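Local coordinates for protein DELTA1-pyrroline-2-carboxylate reductase (Thermococcus litoralis DSM 5473, PDB 6T3E) that probably catalyses the NADH-dependent reduction of delta1-pyrroline-2-carboxylate to L-proline, at residues 262-273 / 314-323; 249-260 / 275-286. All coordinates share one frame; numbering follows the deposited sequence.

Two crossing contacts illustrate how a parallel sheet is tied to the loop and helices that cover it. From the N terminus, residues 249-260 come first, followed after one residue by 262-273, the first half of contact 1. Contact 2 closes first, when 275-286 returns to 249-260 across a loop that carries strand 264-267. Contact 1 closes later, as strand 316-319 pairs beside 264-267 after a connection through helix 278-286 and strand 294-297. The segments therefore alternate along the chain and neither loop nests in the other. Contact 1 belongs to the sheet, contact 2 to the layer against it, and Lys319 NZ joins them through its salt bridge to Asp279 OD2, 2.9 Å long.

Contact 1 (262-273 / 314-323); sequences KSKLVVDSKEGV and EITLFKSVGL. With NAI (1,4-dihydronicotinamide adenine dinucleotide), chain F; PRO (proline), chain E.
Strands 264-267 and 316-319 run parallel, joined by backbone bonds that start with Lys264 N to Ile315 O (2.7 Å) and end with Asp268 N to Lys319 O (3.1 Å). Tight packing accompanies this pairing on both faces of the sheet. Leu265 and Leu317 lie side by side, CD1 against CD2 at 3.7 Å, while on the other face Val266 CG1 meets Phe318 CD1 at 4.1 Å, beneath helix 128-146. Beyond the strands, Asp268 CG sits between its own backbone N and carbonyl carbon (chi1 55°), which turns the carboxylate toward the loop at 320-322. There Val321 N donates to Asp268 OD2 from above the carboxylate plane (3.0 Å). The opposite end is looser and partly exposed: Lys264 NZ and OE1 of the poorly ordered Glu314 form a salt bridge of 3.6 Å; OE1 also accepts from Glu310 N, and NZ is bonded to Gly308 O and paired with Glu310. At the buried end, Ser320 OG donates to the nicotinamide oxygen O7N of NADH (3.2 Å), and Val321 and Gly322 line the proline pocket. Parallel strands whose C-terminal ends lead into loops that hold cofactor and substrate are characteristic of Rossmann-type dinucleotide-binding domains.

Contact 2 (249-260 / 275-286); sequences GRDARELDSETV and NESGDIIIPMKE
Asp279 reaches from the first turn of helix 278-286 to the backbone of 249-260, and OD1 takes two hydrogen bonds there. Leu255 N donates to Asp279 OD1 nearly along the C-O axis (2.8 Å). Glu254 N meets Asp279 OD1 on the syn side instead, 26° out of the carboxylate plane (3.0 Å). OD2 is held elsewhere, by Lys319 NZ. Glu254 OE2 lies 4.1 Å from Asp279 OD2, a proximity of like charges that Lys319 would be expected to ease; Glu254 is hydrogen-bonded to Ser244 OG through OE2 and to Thr224 N through OE1, with only a long, weak ion pair to Lys319.

Both arginines combine a polar edge with an apolar face. Arg250 NH1 donates to Asn275 O (2.7 Å), an acceptor near the guanidinium plane, as Ile281 CD1 lies over one face toward the rim. The Arg253 chain is extended from CG to NE, carrying its guanidinium along the helix until Ile282 CG2 sits over the centre of one face, 3.5 Å above the plane. At the edge, NH1 donates almost straight to Ser257 OG, which restrains the group's rotation; the ion pair of NH2 with Glu286 OE1 is long.

The setting is the layer of loop and helix beside the parallel sheet of a Rossmann-type domain, where Leu255 touches Leu317 and Ile280 touches Lys319 of strand 316-319.

Close backbone approach is seen at Gly278, whose CA makes a CA-H...O contact with Ala252 O (3.2 Å). Helix 257-262 is N-capped by Asp256, whose OD1 accepts from both N and OG1 of Thr259.

The two helices meet through apolar side chains: Val260 CG1 touches Ile280 CD1 at 3.6 Å, and Val260 CG2 lies 4.2 Å from Pro283 CG, at the kink in helix 278-286.

Contact 1 (262-273 / 314-323)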
loop_
_atom_site.group_PDB
_atom_site.type_symbol
_atom_site.label_atom_id
_atom_site.label_comp_id
_atom_site.label_asym_id
_atom_site.label_seq_id
_atom_site.Cartn_x
_atom_site.Cartn_y
_atom_site.Cartn_z
ATOM N N LYS B 262 -15.215 30.934 7.319
ATOM C CA LYS B 262 -16.037 31.383 8.435
ATOM C C LYS B 262 -15.813 30.570 9.710
ATOM O O LYS B 262 -16.175 31.038 10.795
ATOM C CB LYS B 262 -17.508 31.328 8.026
ATOM C CG LYS B 262 -18.472 31.937 8.999
ATOM C CD LYS B 262 -19.880 31.404 8.764
ATOM C CE LYS B 262 -20.553 32.090 7.591
ATOM N NZ LYS B 262 -21.480 33.172 8.057
ATOM N N SER B 263 -15.202 29.393 9.617
ATOM C CA SER B 263 -15.182 28.449 10.722
ATOM C C SER B 263 -13.807 28.357 11.365
ATOM O O SER B 263 -12.786 28.738 10.783
ATOM C CB SER B 263 -15.604 27.048 10.268
ATOM O OG SER B 263 -16.990 26.972 10.007
ATOM N N LYS B 264 -13.813 27.831 12.589
ATOM C CA LYS B 264 -12.603 27.410 13.282
ATOM C C LYS B 264 -12.263 26.014 12.779
ATOM O O LYS B 264 -12.965 25.047 13.094
ATOM C CB LYS B 264 -12.825 27.425 14.794
ATOM C CG LYS B 264 -11.549 27.459 15.623
ATOM C CD LYS B 264 -11.778 26.891 17.008
ATOM C CE LYS B 264 -11.141 27.753 18.069
ATOM N NZ LYS B 264 -11.407 27.218 19.426
ATOM N N LEU B 265 -11.187 25.912 11.998
ATOM C CA LEU B 265 -10.916 24.732 11.182
ATOM C C LEU B 265 -10.039 23.728 11.928
ATOM O O LEU B 265 -8.913 24.047 12.328
ATOM C CB LEU B 265 -10.264 25.161 9.868
ATOM C CG LEU B 265 -9.882 24.072 8.868
ATOM C CD1 LEU B 265 -11.077 23.184 8.573
ATOM C CD2 LEU B 265 -9.348 24.695 7.584
ATOM N N VAL B 266 -10.540 22.505 12.083
ATOM C CA VAL B 266 -9.767 21.385 12.610
ATOM C C VAL B 266 -9.732 20.299 11.543
ATOM O O VAL B 266 -10.762 19.982 10.938
ATOM C CB VAL B 266 -10.347 20.843 13.934
ATOM C CG1 VAL B 266 -9.619 19.576 14.354
ATOM C CG2 VAL B 266 -10.251 21.895 15.031
ATOM N N VAL B 267 -8.548 19.731 11.316
ATOM C CA VAL B 267 -8.340 18.728 10.282
ATOM C C VAL B 267 -7.915 17.425 10.941
ATOM O O VAL B 267 -7.341 17.424 12.034
ATOM C CB VAL B 267 -7.283 19.185 9.255
ATOM C CG1 VAL B 267 -7.711 20.501 8.606
ATOM C CG2 VAL B 267 -5.930 19.318 9.915
ATOM N N ASP B 268 -8.216 16.304 10.278
ATOM C CA ASP B 268 -7.752 15.018 10.794
ATOM C C ASP B 268 -6.233 14.941 10.749
ATOM O O ASP B 268 -5.592 14.536 11.721
ATOM C CB ASP B 268 -8.399 13.858 10.018
ATOM C CG ASP B 268 -8.193 13.950 8.524
ATOM O OD1 ASP B 268 -7.481 13.095 7.957
ATOM O OD2 ASP B 268 -8.743 14.888 7.908
ATOM N N SER B 269 -5.638 15.398 9.659
ATOM C CA SER B 269 -4.193 15.510 9.585
ATOM C C SER B 269 -3.876 16.599 8.571
ATOM O O SER B 269 -4.560 16.713 7.543
ATOM C CB SER B 269 -3.538 14.169 9.216
ATOM O OG SER B 269 -3.222 14.073 7.838
ATOM N N LYS B 270 -2.892 17.441 8.914
ATOM C CA LYS B 270 -2.492 18.518 8.016
ATOM C C LYS B 270 -1.905 17.953 6.732
ATOM O O LYS B 270 -2.244 18.403 5.628
ATOM C CB LYS B 270 -1.480 19.431 8.706
ATOM C CG LYS B 270 -2.025 20.789 9.063
ATOM C CD LYS B 270 -0.954 21.701 9.691
ATOM C CE LYS B 270 -0.772 21.452 11.198
ATOM N NZ LYS B 270 0.151 22.430 11.868
ATOM N N GLU B 271 -1.075 16.917 6.857
ATOM C CA GLU B 271 -0.443 16.335 5.685
ATOM C C GLU B 271 -1.486 15.775 4.733
ATOM O O GLU B 271 -1.381 15.949 3.515
ATOM C CB GLU B 271 0.539 15.248 6.119
ATOM C CG GLU B 271 1.596 14.922 5.094
ATOM C CD GLU B 271 2.541 13.839 5.570
ATOM O OE1 GLU B 271 3.713 13.835 5.138
ATOM O OE2 GLU B 271 2.102 12.985 6.371
ATOM N N GLY B 272 -2.522 15.131 5.276
ATOM C CA GLY B 272 -3.542 14.549 4.423
ATOM C C GLY B 272 -4.473 15.585 3.819
ATOM O O GLY B 272 -4.679 15.617 2.602
ATOM N N VAL B 273 -5.031 16.464 4.652
ATOM C CA VAL B 273 -6.041 17.391 4.147
ATOM C C VAL B 273 -5.429 18.328 3.111
ATOM O O VAL B 273 -5.958 18.482 2.004
ATOM C CB VAL B 273 -6.688 18.178 5.303
ATOM C CG1 VAL B 273 -7.172 19.518 4.808
ATOM C CG2 VAL B 273 -7.850 17.404 5.924
ATOM N N GLU B 314 -18.742 30.750 18.152
ATOM C CA GLU B 314 -17.894 30.312 17.052
ATOM C C GLU B 314 -18.564 29.191 16.259
ATOM O O GLU B 314 -19.405 28.447 16.772
ATOM C CB GLU B 314 -16.510 29.872 17.554
ATOM C CG GLU B 314 -16.468 29.144 18.892
ATOM C CD GLU B 314 -15.046 29.000 19.443
ATOM O OE1 GLU B 314 -14.782 28.034 20.197
ATOM O OE2 GLU B 314 -14.188 29.852 19.121
ATOM N N ILE B 315 -18.223 29.111 14.977
ATOM C CA ILE B 315 -18.642 28.008 14.120
ATOM C C ILE B 315 -17.446 27.090 13.923
ATOM O O ILE B 315 -16.394 27.531 13.442
ATOM C CB ILE B 315 -19.183 28.505 12.773
ATOM C CG1 ILE B 315 -20.370 29.439 12.994
ATOM C CG2 ILE B 315 -19.587 27.326 11.911
ATOM C CD1 ILE B 315 -21.121 29.757 11.754
ATOM N N THR B 316 -17.598 25.823 14.306
ATOM C CA THR B 316 -16.514 24.851 14.260
ATOM C C THR B 316 -16.717 23.881 13.110
ATOM O O THR B 316 -17.820 23.364 12.912
ATOM C CB THR B 316 -16.420 24.055 15.569
ATOM O OG1 THR B 316 -17.739 23.787 16.066
ATOM C CG2 THR B 316 -15.627 24.828 16.614
ATOM N N LEU B 317 -15.631 23.596 12.392
ATOM C CA LEU B 317 -15.654 22.701 11.241
ATOM C C LEU B 317 -14.534 21.685 11.371
ATOM O O LEU B 317 -13.355 22.057 11.398
ATOM C CB LEU B 317 -15.511 23.481 9.929
ATOM C CG LEU B 317 -14.935 22.690 8.755
ATOM C CD1 LEU B 317 -15.915 21.631 8.299
ATOM C CD2 LEU B 317 -14.575 23.631 7.621
ATOM N N PHE B 318 -14.902 20.403 11.423
ATOM C CA PHE B 318 -13.946 19.300 11.414
ATOM C C PHE B 318 -13.917 18.716 10.008
ATOM O O PHE B 318 -14.914 18.154 9.541
ATOM C CB PHE B 318 -14.316 18.232 12.443
ATOM C CG PHE B 318 -13.498 16.968 12.329
ATOM C CD1 PHE B 318 -12.114 17.019 12.385
ATOM C CD2 PHE B 318 -14.114 15.732 12.174
ATOM C CE1 PHE B 318 -11.359 15.864 12.281
ATOM C CE2 PHE B 318 -13.372 14.575 12.071
ATOM C CZ PHE B 318 -11.988 14.640 12.123
ATOM N N LYS B 319 -12.776 18.851 9.339
ATOM C CA LYS B 319 -12.600 18.346 7.987
ATOM C C LYS B 319 -11.846 17.031 8.048
ATOM O O LYS B 319 -10.723 16.983 8.554
ATOM C CB LYS B 319 -11.842 19.346 7.119
ATOM C CG LYS B 319 -11.746 18.884 5.683
ATOM C CD LYS B 319 -13.131 18.761 5.078
ATOM C CE LYS B 319 -13.318 17.460 4.330
ATOM N NZ LYS B 319 -14.563 17.541 3.496
ATOM N N SER B 320 -12.455 15.971 7.531
ATOM C CA SER B 320 -11.883 14.638 7.612
ATOM C C SER B 320 -11.770 14.039 6.223
ATOM O O SER B 320 -12.729 14.082 5.451
ATOM C CB SER B 320 -12.714 13.730 8.509
ATOM O OG SER B 320 -12.455 12.388 8.170
ATOM N N VAL B 321 -10.588 13.514 5.908
ATOM C CA VAL B 321 -10.351 12.770 4.675
ATOM C C VAL B 321 -9.964 11.324 4.926
ATOM O O VAL B 321 -9.903 10.545 3.962
ATOM C CB VAL B 321 -9.275 13.448 3.806
ATOM C CG1 VAL B 321 -9.823 14.763 3.220
ATOM C CG2 VAL B 321 -8.025 13.675 4.620
ATOM N N GLY B 322 -9.625 10.958 6.155
ATOM C CA GLY B 322 -9.240 9.602 6.510
ATOM C C GLY B 322 -7.754 9.516 6.812
ATOM O O GLY B 322 -6.916 10.093 6.106
ATOM N N LEU B 323 -7.419 8.802 7.876
ATOM C CA LEU B 323 -6.031 8.583 8.260
ATOM C C LEU B 323 -5.842 7.108 8.599
ATOM O O LEU B 323 -6.702 6.494 9.240
ATOM C CB LEU B 323 -5.631 9.479 9.439
ATOM C CG LEU B 323 -4.125 9.649 9.668
ATOM C CD1 LEU B 323 -3.414 10.226 8.451
ATOM C CD2 LEU B 323 -3.873 10.496 10.908
HETATM P PA NAI F . -22.397 6.894 -0.980
HETATM O O1A NAI F . -22.406 6.919 -2.487
HETATM O O2A NAI F . -22.918 5.559 -0.484
HETATM O O5B NAI F . -23.235 8.149 -0.323
HETATM C C5B NAI F . -22.990 9.406 -0.942
HETATM C C4B NAI F . -24.304 10.296 -0.827
HETATM O O4B NAI F . -24.062 11.506 -1.208
HETATM C C3B NAI F . -25.374 9.746 -1.799
HETATM O O3B NAI F . -26.480 9.417 -1.087
HETATM C C2B NAI F . -25.617 10.913 -2.778
HETATM O O2B NAI F . -27.038 10.895 -3.294
HETATM C C1B NAI F . -25.377 11.960 -2.040
HETATM N N9A NAI F . -25.087 13.132 -2.821
HETATM C C8A NAI F . -24.184 13.147 -3.804
HETATM N N7A NAI F . -24.167 14.374 -4.313
HETATM C C5A NAI F . -25.060 15.120 -3.641
HETATM C C6A NAI F . -25.415 16.440 -3.780
HETATM N N6A NAI F . -24.973 17.484 -4.685
HETATM N N1A NAI F . -26.343 16.970 -2.986
HETATM C C2A NAI F . -26.920 16.197 -2.033
HETATM N N3A NAI F . -26.566 14.895 -1.894
HETATM C C4A NAI F . -25.628 14.362 -2.718
HETATM O O3 NAI F . -20.807 7.106 -0.537
HETATM P PN NAI F . -20.305 7.211 1.049
HETATM O O1N NAI F . -19.687 5.860 1.351
HETATM O O2N NAI F . -21.445 7.557 1.964
HETATM O O5D NAI F . -19.178 8.375 1.167
HETATM C C5D NAI F . -19.619 9.668 1.362
HETATM C C4D NAI F . -18.406 10.624 1.208
HETATM O O4D NAI F . -17.531 10.461 2.182
HETATM C C3D NAI F . -17.652 10.303 -0.091
HETATM O O3D NAI F . -17.266 11.487 -0.688
HETATM C C2D NAI F . -16.394 9.548 0.363
HETATM O O2D NAI F . -15.316 9.708 -0.708
HETATM C C1D NAI F . -16.107 10.140 1.493
HETATM N N1N NAI F . -15.352 9.236 2.378
HETATM C C2N NAI F . -14.242 9.726 3.173
HETATM C C3N NAI F . -13.776 8.927 4.423
HETATM C C7N NAI F . -13.116 9.769 5.548
HETATM O O7N NAI F . -13.076 10.936 5.408
HETATM N N7N NAI F . -12.561 9.114 6.754
HETATM C C4N NAI F . -14.467 7.636 4.810
HETATM C C5N NAI F . -15.215 6.970 3.648
HETATM C C6N NAI F . -15.705 7.833 2.472
HETATM N N PRO E . -11.351 8.191 1.604
HETATM C CA PRO E . -11.909 7.071 2.367
HETATM C C PRO E . -10.944 6.441 3.369
HETATM O O PRO E . -9.943 7.037 3.793
HETATM C CB PRO E . -12.270 6.066 1.274
HETATM C CG PRO E . -12.655 6.922 0.107
HETATM C CD PRO E . -11.853 8.209 0.216
HETATM O OXT PRO E . -11.153 5.299 3.780
#

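Contact 2 (249-260 / 275-286)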
loop_
_atom_site.group_PDB
_atom_site.type_symbol
_atom_site.label_atom_id
_atom_site.label_comp_id
_atom_site.label_asym_id
_atom_site.label_seq_id
_atom_site.Cartn_x
_atom_site.Cartn_y
_atom_site.Cartn_z
ATOM N N GLY B 249 -11.313 13.675 -4.631
ATOM C CA GLY B 249 -10.099 14.181 -5.238
ATOM C C GLY B 249 -9.761 15.581 -4.754
ATOM O O GLY B 249 -10.469 16.193 -3.950
ATOM N N ARG B 250 -8.631 16.074 -5.253
ATOM C CA ARG B 250 -8.205 17.418 -4.905
ATOM C C ARG B 250 -8.924 18.506 -5.701
ATOM O O ARG B 250 -8.775 19.687 -5.371
ATOM C CB ARG B 250 -6.706 17.557 -5.132
ATOM C CG ARG B 250 -5.887 16.382 -4.694
ATOM C CD ARG B 250 -4.477 16.495 -5.268
ATOM N NE ARG B 250 -4.120 17.878 -5.598
ATOM C CZ ARG B 250 -3.431 18.711 -4.814
ATOM N NH1 ARG B 250 -3.000 18.315 -3.616
ATOM N NH2 ARG B 250 -3.174 19.951 -5.235
ATOM N N ASP B 251 -9.691 18.158 -6.733
ATOM C CA ASP B 251 -10.442 19.162 -7.477
ATOM C C ASP B 251 -11.862 19.334 -6.981
ATOM O O ASP B 251 -12.566 20.221 -7.475
ATOM C CB ASP B 251 -10.516 18.817 -8.963
ATOM C CG ASP B 251 -9.165 18.625 -9.580
ATOM O OD1 ASP B 251 -9.072 17.814 -10.527
ATOM O OD2 ASP B 251 -8.199 19.276 -9.117
ATOM N N ALA B 252 -12.313 18.491 -6.059
ATOM C CA ALA B 252 -13.706 18.456 -5.656
ATOM C C ALA B 252 -13.883 18.967 -4.235
ATOM O O ALA B 252 -12.982 18.855 -3.397
ATOM C CB ALA B 252 -14.264 17.032 -5.767
ATOM N N ARG B 253 -15.071 19.507 -3.968
ATOM C CA ARG B 253 -15.419 19.991 -2.642
ATOM C C ARG B 253 -16.930 20.035 -2.517
ATOM O O ARG B 253 -17.640 20.131 -3.519
ATOM C CB ARG B 253 -14.823 21.370 -2.365
ATOM C CG ARG B 253 -15.244 22.421 -3.338
ATOM C CD ARG B 253 -14.823 23.770 -2.845
ATOM N NE ARG B 253 -15.135 24.803 -3.818
ATOM C CZ ARG B 253 -14.935 26.097 -3.607
ATOM N NH1 ARG B 253 -14.424 26.506 -2.450
ATOM N NH2 ARG B 253 -15.249 26.977 -4.546
ATOM N N GLU B 254 -17.404 19.949 -1.268
ATOM C CA GLU B 254 -18.818 20.035 -0.924
ATOM C C GLU B 254 -19.132 21.262 -0.073
ATOM O O GLU B 254 -20.306 21.525 0.201
ATOM C CB GLU B 254 -19.281 18.752 -0.195
ATOM C CG GLU B 254 -18.606 18.473 1.182
ATOM C CD GLU B 254 -18.701 16.996 1.676
ATOM O OE1 GLU B 254 -19.647 16.266 1.318
ATOM O OE2 GLU B 254 -17.809 16.561 2.437
ATOM N N LEU B 255 -18.121 22.024 0.338
ATOM C CA LEU B 255 -18.300 23.249 1.108
ATOM C C LEU B 255 -17.779 24.418 0.290
ATOM O O LEU B 255 -16.668 24.358 -0.244
ATOM C CB LEU B 255 -17.555 23.176 2.439
ATOM C CG LEU B 255 -17.488 21.778 3.049
ATOM C CD1 LEU B 255 -16.515 21.744 4.227
ATOM C CD2 LEU B 255 -18.879 21.365 3.478
ATOM N N ASP B 256 -18.555 25.492 0.215
ATOM C CA ASP B 256 -18.054 26.665 -0.485
ATOM C C ASP B 256 -16.952 27.341 0.336
ATOM O O ASP B 256 -16.700 27.010 1.499
ATOM C CB ASP B 256 -19.193 27.634 -0.813
ATOM C CG ASP B 256 -19.773 28.316 0.413
ATOM O OD1 ASP B 256 -19.577 27.814 1.541
ATOM O OD2 ASP B 256 -20.448 29.358 0.238
ATOM N N SER B 257 -16.256 28.276 -0.308
ATOM C CA SER B 257 -15.135 28.934 0.353
ATOM C C SER B 257 -15.585 29.691 1.595
ATOM O O SER B 257 -14.828 29.795 2.568
ATOM C CB SER B 257 -14.438 29.868 -0.633
ATOM O OG SER B 257 -14.014 29.154 -1.780
ATOM N N GLU B 258 -16.821 30.191 1.598
ATOM C CA GLU B 258 -17.312 30.931 2.758
ATOM C C GLU B 258 -17.406 30.039 3.992
ATOM O O GLU B 258 -17.099 30.481 5.107
ATOM C CB GLU B 258 -18.670 31.558 2.440
ATOM C CG GLU B 258 -19.331 32.267 3.614
ATOM C CD GLU B 258 -18.524 33.451 4.105
ATOM O OE1 GLU B 258 -17.646 33.925 3.353
ATOM O OE2 GLU B 258 -18.772 33.917 5.239
ATOM N N THR B 259 -17.830 28.782 3.812
ATOM C CA THR B 259 -17.951 27.863 4.939
ATOM C C THR B 259 -16.605 27.630 5.625
ATOM O O THR B 259 -16.509 27.685 6.859
ATOM C CB THR B 259 -18.542 26.536 4.454
ATOM O OG1 THR B 259 -19.860 26.756 3.935
ATOM C CG2 THR B 259 -18.600 25.524 5.594
ATOM N N VAL B 260 -15.549 27.407 4.839
ATOM C CA VAL B 260 -14.237 27.137 5.416
ATOM C C VAL B 260 -13.690 28.380 6.109
ATOM O O VAL B 260 -13.257 28.320 7.266
ATOM C CB VAL B 260 -13.267 26.612 4.339
ATOM C CG1 VAL B 260 -11.966 26.158 4.973
ATOM C CG2 VAL B 260 -13.903 25.468 3.562
ATOM N N ASN B 275 -2.994 17.942 1.157
ATOM C CA ASN B 275 -2.608 17.263 -0.070
ATOM C C ASN B 275 -3.782 16.654 -0.829
ATOM O O ASN B 275 -3.615 16.295 -2.000
ATOM C CB ASN B 275 -1.593 16.153 0.228
ATOM C CG ASN B 275 -0.177 16.677 0.380
ATOM O OD1 ASN B 275 0.566 16.809 -0.598
ATOM N ND2 ASN B 275 0.207 16.974 1.616
ATOM N N GLU B 276 -4.932 16.451 -0.181
ATOM C CA GLU B 276 -5.979 15.645 -0.803
ATOM C C GLU B 276 -7.334 16.337 -0.878
ATOM O O GLU B 276 -8.131 16.020 -1.764
ATOM C CB GLU B 276 -6.146 14.314 -0.055
ATOM C CG GLU B 276 -4.877 13.472 0.094
ATOM C CD GLU B 276 -5.022 12.374 1.156
ATOM O OE1 GLU B 276 -5.940 12.482 2.003
ATOM O OE2 GLU B 276 -4.222 11.403 1.148
ATOM N N SER B 277 -7.611 17.286 0.017
ATOM C CA SER B 277 -8.964 17.811 0.188
ATOM C C SER B 277 -9.155 19.097 -0.605
ATOM O O SER B 277 -8.623 20.148 -0.233
ATOM C CB SER B 277 -9.280 18.062 1.657
ATOM O OG SER B 277 -10.598 18.573 1.765
ATOM N N GLY B 278 -9.969 19.028 -1.660
ATOM C CA GLY B 278 -10.325 20.236 -2.375
ATOM C C GLY B 278 -11.120 21.214 -1.542
ATOM O O GLY B 278 -11.067 22.423 -1.807
ATOM N N ASP B 279 -11.824 20.720 -0.516
ATOM C CA ASP B 279 -12.553 21.600 0.397
ATOM C C ASP B 279 -11.635 22.638 1.033
ATOM O O ASP B 279 -12.092 23.716 1.429
ATOM C CB ASP B 279 -13.251 20.771 1.479
ATOM C CG ASP B 279 -14.613 20.235 1.030
ATOM O OD1 ASP B 279 -15.496 21.072 0.723
ATOM O OD2 ASP B 279 -14.801 18.986 0.991
ATOM N N ILE B 280 -10.348 22.333 1.146
ATOM C CA ILE B 280 -9.375 23.240 1.727
ATOM C C ILE B 280 -8.427 23.801 0.670
ATOM O O ILE B 280 -8.120 24.994 0.686
ATOM C CB ILE B 280 -8.597 22.529 2.860
ATOM C CG1 ILE B 280 -9.574 21.892 3.862
ATOM C CG2 ILE B 280 -7.648 23.482 3.564
ATOM C CD1 ILE B 280 -10.550 22.866 4.496
ATOM N N ILE B 281 -7.993 22.971 -0.287
ATOM C CA ILE B 281 -7.002 23.399 -1.271
ATOM C C ILE B 281 -7.556 24.517 -2.148
ATOM O O ILE B 281 -6.857 25.495 -2.452
ATOM C CB ILE B 281 -6.538 22.202 -2.118
ATOM C CG1 ILE B 281 -5.780 21.194 -1.264
ATOM C CG2 ILE B 281 -5.657 22.664 -3.261
ATOM C CD1 ILE B 281 -5.742 19.804 -1.885
ATOM N N ILE B 282 -8.809 24.393 -2.573
ATOM C CA ILE B 282 -9.406 25.379 -3.470
ATOM C C ILE B 282 -9.528 26.735 -2.775
ATOM O O ILE B 282 -9.100 27.743 -3.355
ATOM C CB ILE B 282 -10.765 24.894 -4.014
ATOM C CG1 ILE B 282 -10.572 23.774 -5.046
ATOM C CG2 ILE B 282 -11.543 26.048 -4.626
ATOM C CD1 ILE B 282 -11.838 23.039 -5.401
ATOM N N PRO B 283 -10.082 26.836 -1.556
ATOM C CA PRO B 283 -10.142 28.163 -0.918
ATOM C C PRO B 283 -8.781 28.787 -0.686
ATOM O O PRO B 283 -8.657 30.019 -0.715
ATOM C CB PRO B 283 -10.868 27.885 0.406
ATOM C CG PRO B 283 -11.633 26.644 0.168
ATOM C CD PRO B 283 -10.758 25.822 -0.726
ATOM N N MET B 284 -7.748 27.978 -0.465
ATOM C CA MET B 284 -6.416 28.545 -0.309
ATOM C C MET B 284 -5.830 28.998 -1.635
ATOM O O MET B 284 -5.083 29.980 -1.673
ATOM C CB MET B 284 -5.498 27.540 0.369
ATOM C CG MET B 284 -5.697 27.500 1.866
ATOM S SD MET B 284 -5.146 25.936 2.542
ATOM C CE MET B 284 -3.652 25.635 1.616
ATOM N N LYS B 285 -6.166 28.310 -2.725
ATOM C CA LYS B 285 -5.761 28.780 -4.046
ATOM C C LYS B 285 -6.415 30.117 -4.374
ATOM O O LYS B 285 -5.800 30.972 -5.023
ATOM C CB LYS B 285 -6.099 27.736 -5.109
ATOM C CG LYS B 285 -5.031 26.679 -5.324
ATOM C CD LYS B 285 -5.494 25.656 -6.345
ATOM C CE LYS B 285 -4.374 24.704 -6.739
ATOM N NZ LYS B 285 -4.786 23.749 -7.819
ATOM N N GLU B 286 -7.675 30.299 -3.959
ATOM C CA GLU B 286 -8.367 31.565 -4.183
ATOM C C GLU B 286 -7.719 32.710 -3.410
ATOM O O GLU B 286 -7.797 33.870 -3.836
ATOM C CB GLU B 286 -9.838 31.443 -3.774
ATOM C CG GLU B 286 -10.677 30.459 -4.581
ATOM C CD GLU B 286 -12.126 30.373 -4.085
ATOM O OE1 GLU B 286 -13.048 30.189 -4.916
ATOM O OE2 GLU B 286 -12.344 30.486 -2.859
#